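Local coordinates for protein ethanolamine kinase Pv091845 (Plasmodium vivax, PDB 2QG7) that probably phosphorylates ethanolamine, the first step of phosphatidylethanolamine synthesis from ethanolamine, as a member of the choline/ethanolamine kinase family, at residues Asn287-Leu292 against Met358-Asp363; Val77-Glu82 against Ile138-Pro143. All blocks are in the same frame, centred on the assembly; numbering follows the deposited sequence.

How the contacts relate
The two contacts share no secondary-structure element and lie on opposite sides of the chain's centre, about 33 Å apart from centre to centre. Contact 1 belongs to the helix-rich part of the kinase fold and is partly buried: a short antiparallel ribbon runs into a helix, and four hydrogen bonds, three of them between backbone atoms, hold it. Contact 2 is a mostly buried junction at the five-stranded antiparallel sheet, where an irregular loop meets a strand end through one side-chain amide and two apolar side chains. Contact 1 covers 401 Å², contact 2 only 225 Å², matching backbone pairing in one and side-chain docking in the other.

Contact 1 of 2, residues Asn287-Leu292 against Met358-Asp363; sequences NSPIVL and MERAYD
A two-stranded antiparallel ribbon, 290-293 with 356-359, leads straight into helix 360-369, and V291 and M358 form its hydrogen-bonded pair. V291 N donates to M358 O (2.8 Å) and M358 N returns the bond to V291 O (3.0 Å). Next along is the non-hydrogen-bonded pair I290/E359, where I290 CA also lies 3.4 Å from M358 O in a CH...O contact. M358-D363 probably lies within the choline kinase signature motif, which in this family follows the kinase aspartate; D363 takes the backbone N-H groups of H294 and C295, just past the first strand, and so ties the helix to what is probably the start of the catalytic loop.

E359 occupies the N-cap position, yet its carboxylate turns from the helix toward S234 and W237, both hydrogen-bonded to it, while I290 CD1 packs alongside its CG at 3.8 Å. The N-H groups of R360 and A361 are served by the other segment. R360 N donates to P289 O, tilted 23° from the carbonyl plane, and A361 N reaches S288 OG at 3.1 Å in a bent bond (137° at the hydrogen). With chi1 at -175°, the S288 hydroxyl lies opposite its own backbone N and is carried to the start of the helix, where it is also hydrogen-bonded to E409.

Outside the two segments, E409 of helix 400-410 also forms a salt bridge with R360 NE, so its carboxylate joins that helix to both of them. R360 CB meets V291 CG2 at 3.5 Å, and the chain then runs extended past the proline: P289 CG sits over one face of the guanidinium, S288 OG near its plane at the edge, and P289 CD lies 3.5 Å from R360 NE.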
loop_
_atom_site.group_PDB
_atom_site.type_symbol
_atom_site.label_atom_id
_atom_site.label_comp_id
_atom_site.label_asym_id
_atom_site.label_seq_id
_atom_site.Cartn_x
_atom_site.Cartn_y
_atom_site.Cartn_z
ATOM N N ASN D 287 18.190 -26.889 4.103
ATOM C CA ASN D 287 17.688 -28.179 4.625
ATOM C C ASN D 287 16.883 -28.004 5.932
ATOM O O ASN D 287 17.386 -28.267 7.068
ATOM C CB ASN D 287 18.798 -29.240 4.797
ATOM C CG ASN D 287 19.190 -29.917 3.467
ATOM O OD1 ASN D 287 19.826 -29.291 2.579
ATOM N ND2 ASN D 287 18.860 -31.226 3.345
ATOM N N SER D 288 15.649 -27.530 5.764
ATOM C CA SER D 288 14.778 -27.317 6.889
ATOM C C SER D 288 13.876 -28.532 6.983
ATOM O O SER D 288 13.229 -28.919 5.996
ATOM C CB SER D 288 13.981 -26.008 6.751
ATOM O OG SER D 288 13.213 -25.737 7.907
ATOM N N PRO D 289 13.825 -29.142 8.182
ATOM C CA PRO D 289 12.967 -30.308 8.420
ATOM C C PRO D 289 11.503 -30.037 8.064
ATOM O O PRO D 289 10.943 -29.038 8.483
ATOM C CB PRO D 289 13.116 -30.554 9.918
ATOM C CG PRO D 289 14.400 -29.819 10.295
ATOM C CD PRO D 289 14.542 -28.693 9.391
ATOM N N ILE D 290 10.921 -30.938 7.276
ATOM C CA ILE D 290 9.517 -30.906 6.888
ATOM C C ILE D 290 8.674 -31.369 8.076
ATOM O O ILE D 290 8.798 -32.506 8.533
ATOM C CB ILE D 290 9.243 -31.828 5.671
ATOM C CG1 ILE D 290 10.365 -31.702 4.608
ATOM C CG2 ILE D 290 7.898 -31.599 5.082
ATOM C CD1 ILE D 290 10.609 -30.321 4.079
ATOM N N VAL D 291 7.851 -30.460 8.600
ATOM C CA VAL D 291 6.999 -30.717 9.761
ATOM C C VAL D 291 5.563 -30.364 9.422
ATOM O O VAL D 291 5.274 -29.870 8.322
ATOM C CB VAL D 291 7.492 -29.961 11.018
ATOM C CG1 VAL D 291 8.948 -30.351 11.321
ATOM C CG2 VAL D 291 7.421 -28.483 10.830
ATOM N N LEU D 292 4.637 -30.654 10.328
ATOM C CA LEU D 292 3.256 -30.228 10.120
ATOM C C LEU D 292 3.232 -28.776 10.514
ATOM O O LEU D 292 3.405 -28.428 11.708
ATOM C CB LEU D 292 2.316 -31.034 11.003
ATOM C CG LEU D 292 0.807 -30.877 10.787
ATOM C CD1 LEU D 292 0.433 -30.993 9.302
ATOM C CD2 LEU D 292 0.050 -31.871 11.640
ATOM N N MET D 358 5.309 -28.783 5.572
ATOM C CA MET D 358 6.234 -27.879 4.903
ATOM C C MET D 358 7.471 -27.788 5.766
ATOM O O MET D 358 7.456 -28.264 6.891
ATOM C CB MET D 358 5.611 -26.474 4.803
ATOM C CG MET D 358 4.473 -26.341 3.833
ATOM S SD MET D 358 3.925 -24.637 3.557
ATOM C CE MET D 358 2.588 -24.955 2.401
ATOM N N GLU D 359 8.506 -27.127 5.252
ATOM C CA GLU D 359 9.673 -26.723 6.002
ATOM C C GLU D 359 9.266 -25.918 7.222
ATOM O O GLU D 359 8.462 -25.003 7.125
ATOM C CB GLU D 359 10.583 -25.874 5.120
ATOM C CG GLU D 359 11.288 -26.633 3.981
ATOM C CD GLU D 359 10.493 -26.731 2.694
ATOM O OE1 GLU D 359 9.236 -26.537 2.714
ATOM O OE2 GLU D 359 11.115 -26.999 1.624
ATOM N N ARG D 360 9.849 -26.251 8.368
ATOM C CA ARG D 360 9.558 -25.589 9.620
ATOM C C ARG D 360 9.960 -24.149 9.584
ATOM O O ARG D 360 9.420 -23.326 10.348
ATOM C CB ARG D 360 10.215 -26.312 10.820
ATOM C CG ARG D 360 11.740 -26.460 10.759
ATOM C CD ARG D 360 12.371 -26.577 12.136
ATOM N NE ARG D 360 13.845 -26.539 12.099
ATOM C CZ ARG D 360 14.674 -26.722 13.144
ATOM N NH1 ARG D 360 14.196 -26.982 14.364
ATOM N NH2 ARG D 360 16.007 -26.652 12.972
ATOM N N ALA D 361 10.920 -23.834 8.720
ATOM C CA ALA D 361 11.456 -22.478 8.621
ATOM C C ALA D 361 10.474 -21.553 7.867
ATOM O O ALA D 361 10.382 -20.363 8.192
ATOM C CB ALA D 361 12.792 -22.486 7.981
ATOM N N TYR D 362 9.722 -22.106 6.903
ATOM C CA TYR D 362 8.598 -21.379 6.314
ATOM C C TYR D 362 7.546 -20.844 7.333
ATOM O O TYR D 362 7.153 -19.672 7.265
ATOM C CB TYR D 362 7.911 -22.214 5.265
ATOM C CG TYR D 362 6.767 -21.484 4.661
ATOM C CD1 TYR D 362 6.966 -20.566 3.609
ATOM C CD2 TYR D 362 5.467 -21.679 5.146
ATOM C CE1 TYR D 362 5.891 -19.881 3.037
ATOM C CE2 TYR D 362 4.378 -20.968 4.601
ATOM C CZ TYR D 362 4.602 -20.085 3.539
ATOM O OH TYR D 362 3.517 -19.410 3.017
ATOM N N ASP D 363 7.106 -21.706 8.257
ATOM C CA ASP D 363 6.093 -21.348 9.229
ATOM C C ASP D 363 6.533 -20.268 10.200
ATOM O O ASP D 363 5.723 -19.456 10.626
ATOM C CB ASP D 363 5.647 -22.592 9.988
ATOM C CG ASP D 363 4.149 -22.609 10.300
ATOM O OD1 ASP D 363 3.368 -21.808 9.697
ATOM O OD2 ASP D 363 3.771 -23.451 11.149
#

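Contact 2 of 2, residues Val77-Glu82 against Ile138-Pro143; sequences VSNVFE and IRLYGP
One hydrogen bond joins the segments: N79 ND2 donates a hydrogen bond to Y141 O at 2.6 Å, in a nearly straight line (163° at the hydrogen). The donor lies in the carbonyl plane, on a lone pair of the oxygen, and the oxygen in turn lies close to the plane of the N79 amide. The backbone of N79 has a positive phi, 62°, and turns the loop at the very residue that makes this bond. ND2 also bonds to the backbone oxygen of N176, so two carbonyls grip this one nitrogen and would fix the rotation of the amide. Y141 N is 3.4 Å from ND2, but both are donors and do not pair.

The apolar part is built around L140. Its CB lies 3.7 Å from N79 CG and its CD2 the same distance from N79 OD1, so the leucine runs obliquely across the amide whose nitrogen holds the next carbonyl along the strand. L140 CD1 touches F81 CE1 at 3.8 Å, the two side chains crossing at about a right angle. In F81, chi1 of -66° sets the ring opposite its own carbonyl carbon and brings it over to the leucine.

Strand 136-141 is the middle strand of the five-stranded antiparallel sheet in the N-terminal lobe of this kinase-like fold, and residues 77-82 form the irregular link between helices 65-75 and 84-98. L87 of helix 84-98 touches both F81 and L140, closing a small apolar cluster between loop, strand and helix.

Backbone hydrogen bonds tie V80 to I52 near the modelled N-terminus and L140 to I123 on the neighbouring strand, while the Y141 ring leads away from the loop to a cation-pi contact with R151.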
loop_
_atom_site.group_PDB
_atom_site.type_symbol
_atom_site.label_atom_id
_atom_site.label_comp_id
_atom_site.label_asym_id
_atom_site.label_seq_id
_atom_site.Cartn_x
_atom_site.Cartn_y
_atom_site.Cartn_z
ATOM N N VAL D 77 -26.076 -23.092 -1.210
ATOM C CA VAL D 77 -24.772 -23.514 -0.689
ATOM C C VAL D 77 -23.702 -22.459 -0.937
ATOM O O VAL D 77 -22.521 -22.693 -0.669
ATOM C CB VAL D 77 -24.337 -24.894 -1.299
ATOM C CG1 VAL D 77 -25.199 -26.017 -0.749
ATOM C CG2 VAL D 77 -24.457 -24.888 -2.831
ATOM N N SER D 78 -24.121 -21.299 -1.444
ATOM C CA SER D 78 -23.196 -20.241 -1.845
ATOM C C SER D 78 -22.636 -19.480 -0.643
ATOM O O SER D 78 -21.555 -18.877 -0.726
ATOM C CB SER D 78 -23.854 -19.274 -2.846
ATOM O OG SER D 78 -24.910 -18.530 -2.237
ATOM N N ASN D 79 -23.374 -19.533 0.465
ATOM C CA ASN D 79 -23.044 -18.828 1.715
ATOM C C ASN D 79 -22.996 -17.303 1.588
ATOM O O ASN D 79 -22.473 -16.617 2.475
ATOM C CB ASN D 79 -21.779 -19.390 2.381
ATOM C CG ASN D 79 -21.919 -20.863 2.764
ATOM O OD1 ASN D 79 -22.990 -21.321 3.195
ATOM N ND2 ASN D 79 -20.830 -21.611 2.605
ATOM N N VAL D 80 -23.543 -16.771 0.492
ATOM C CA VAL D 80 -23.745 -15.322 0.382
ATOM C C VAL D 80 -25.200 -15.033 0.741
ATOM O O VAL D 80 -26.118 -15.612 0.154
ATOM C CB VAL D 80 -23.375 -14.749 -0.998
ATOM C CG1 VAL D 80 -23.446 -13.210 -0.972
ATOM C CG2 VAL D 80 -21.983 -15.207 -1.407
ATOM N N PHE D 81 -25.379 -14.162 1.736
ATOM C CA PHE D 81 -26.679 -13.926 2.378
ATOM C C PHE D 81 -27.160 -12.483 2.197
ATOM O O PHE D 81 -26.350 -11.565 2.094
ATOM C CB PHE D 81 -26.624 -14.317 3.868
ATOM C CG PHE D 81 -26.416 -15.794 4.087
ATOM C CD1 PHE D 81 -25.158 -16.291 4.437
ATOM C CD2 PHE D 81 -27.463 -16.686 3.933
ATOM C CE1 PHE D 81 -24.950 -17.655 4.631
ATOM C CE2 PHE D 81 -27.271 -18.049 4.116
ATOM C CZ PHE D 81 -26.010 -18.536 4.464
ATOM N N GLU D 82 -28.476 -12.303 2.124
ATOM C CA GLU D 82 -29.073 -10.980 1.936
ATOM C C GLU D 82 -28.814 -10.049 3.147
ATOM O O GLU D 82 -28.472 -8.865 2.982
ATOM C CB GLU D 82 -30.578 -11.137 1.623
ATOM C CG GLU D 82 -31.483 -10.034 2.177
ATOM C CD GLU D 82 -32.959 -10.371 2.012
ATOM O OE1 GLU D 82 -33.618 -10.793 2.997
ATOM O OE2 GLU D 82 -33.449 -10.208 0.876
ATOM N N ILE D 138 -20.483 -22.354 13.942
ATOM C CA ILE D 138 -20.737 -22.716 12.565
ATOM C C ILE D 138 -19.751 -21.977 11.679
ATOM O O ILE D 138 -19.587 -20.757 11.786
ATOM C CB ILE D 138 -22.192 -22.448 12.116
ATOM C CG1 ILE D 138 -23.178 -23.212 13.001
ATOM C CG2 ILE D 138 -22.385 -22.846 10.652
ATOM C CD1 ILE D 138 -24.632 -22.915 12.688
ATOM N N ARG D 139 -19.089 -22.744 10.817
ATOM C CA ARG D 139 -18.167 -22.187 9.866
ATOM C C ARG D 139 -18.697 -22.455 8.470
ATOM O O ARG D 139 -18.905 -23.610 8.067
ATOM C CB ARG D 139 -16.770 -22.790 10.055
ATOM C CG ARG D 139 -15.685 -22.113 9.242
ATOM C CD ARG D 139 -14.409 -22.920 9.268
ATOM N NE ARG D 139 -13.788 -22.936 10.592
ATOM C CZ ARG D 139 -13.023 -21.962 11.093
ATOM N NH1 ARG D 139 -12.517 -22.098 12.315
ATOM N NH2 ARG D 139 -12.759 -20.851 10.394
ATOM N N LEU D 140 -18.928 -21.365 7.748
ATOM C CA LEU D 140 -19.455 -21.415 6.393
ATOM C C LEU D 140 -18.367 -20.942 5.456
ATOM O O LEU D 140 -17.829 -19.840 5.613
ATOM C CB LEU D 140 -20.711 -20.540 6.272
ATOM C CG LEU D 140 -21.929 -20.921 7.132
ATOM C CD1 LEU D 140 -22.994 -19.872 7.004
ATOM C CD2 LEU D 140 -22.516 -22.264 6.716
ATOM N N TYR D 141 -18.029 -21.793 4.494
ATOM C CA TYR D 141 -16.945 -21.508 3.552
ATOM C C TYR D 141 -17.353 -20.475 2.499
ATOM O O TYR D 141 -18.536 -20.382 2.142
ATOM C CB TYR D 141 -16.465 -22.793 2.855
ATOM C CG TYR D 141 -16.254 -24.013 3.744
ATOM C CD1 TYR D 141 -15.739 -23.886 5.048
ATOM C CD2 TYR D 141 -16.538 -25.304 3.254
ATOM C CE1 TYR D 141 -15.545 -25.000 5.843
ATOM C CE2 TYR D 141 -16.339 -26.428 4.042
ATOM C CZ TYR D 141 -15.836 -26.267 5.339
ATOM O OH TYR D 141 -15.632 -27.376 6.133
ATOM N N GLY D 142 -16.366 -19.707 2.004
ATOM C CA GLY D 142 -16.587 -18.795 0.868
ATOM C C GLY D 142 -16.662 -19.502 -0.492
ATOM O O GLY D 142 -16.764 -20.738 -0.561
ATOM N N PRO D 143 -16.649 -18.724 -1.597
ATOM C CA PRO D 143 -16.570 -19.285 -2.970
ATOM C C PRO D 143 -15.116 -19.581 -3.414
ATOM O O PRO D 143 -14.816 -19.632 -4.614
ATOM C CB PRO D 143 -17.188 -18.172 -3.844
ATOM C CG PRO D 143 -17.550 -17.025 -2.866
ATOM C CD PRO D 143 -16.757 -17.256 -1.616
#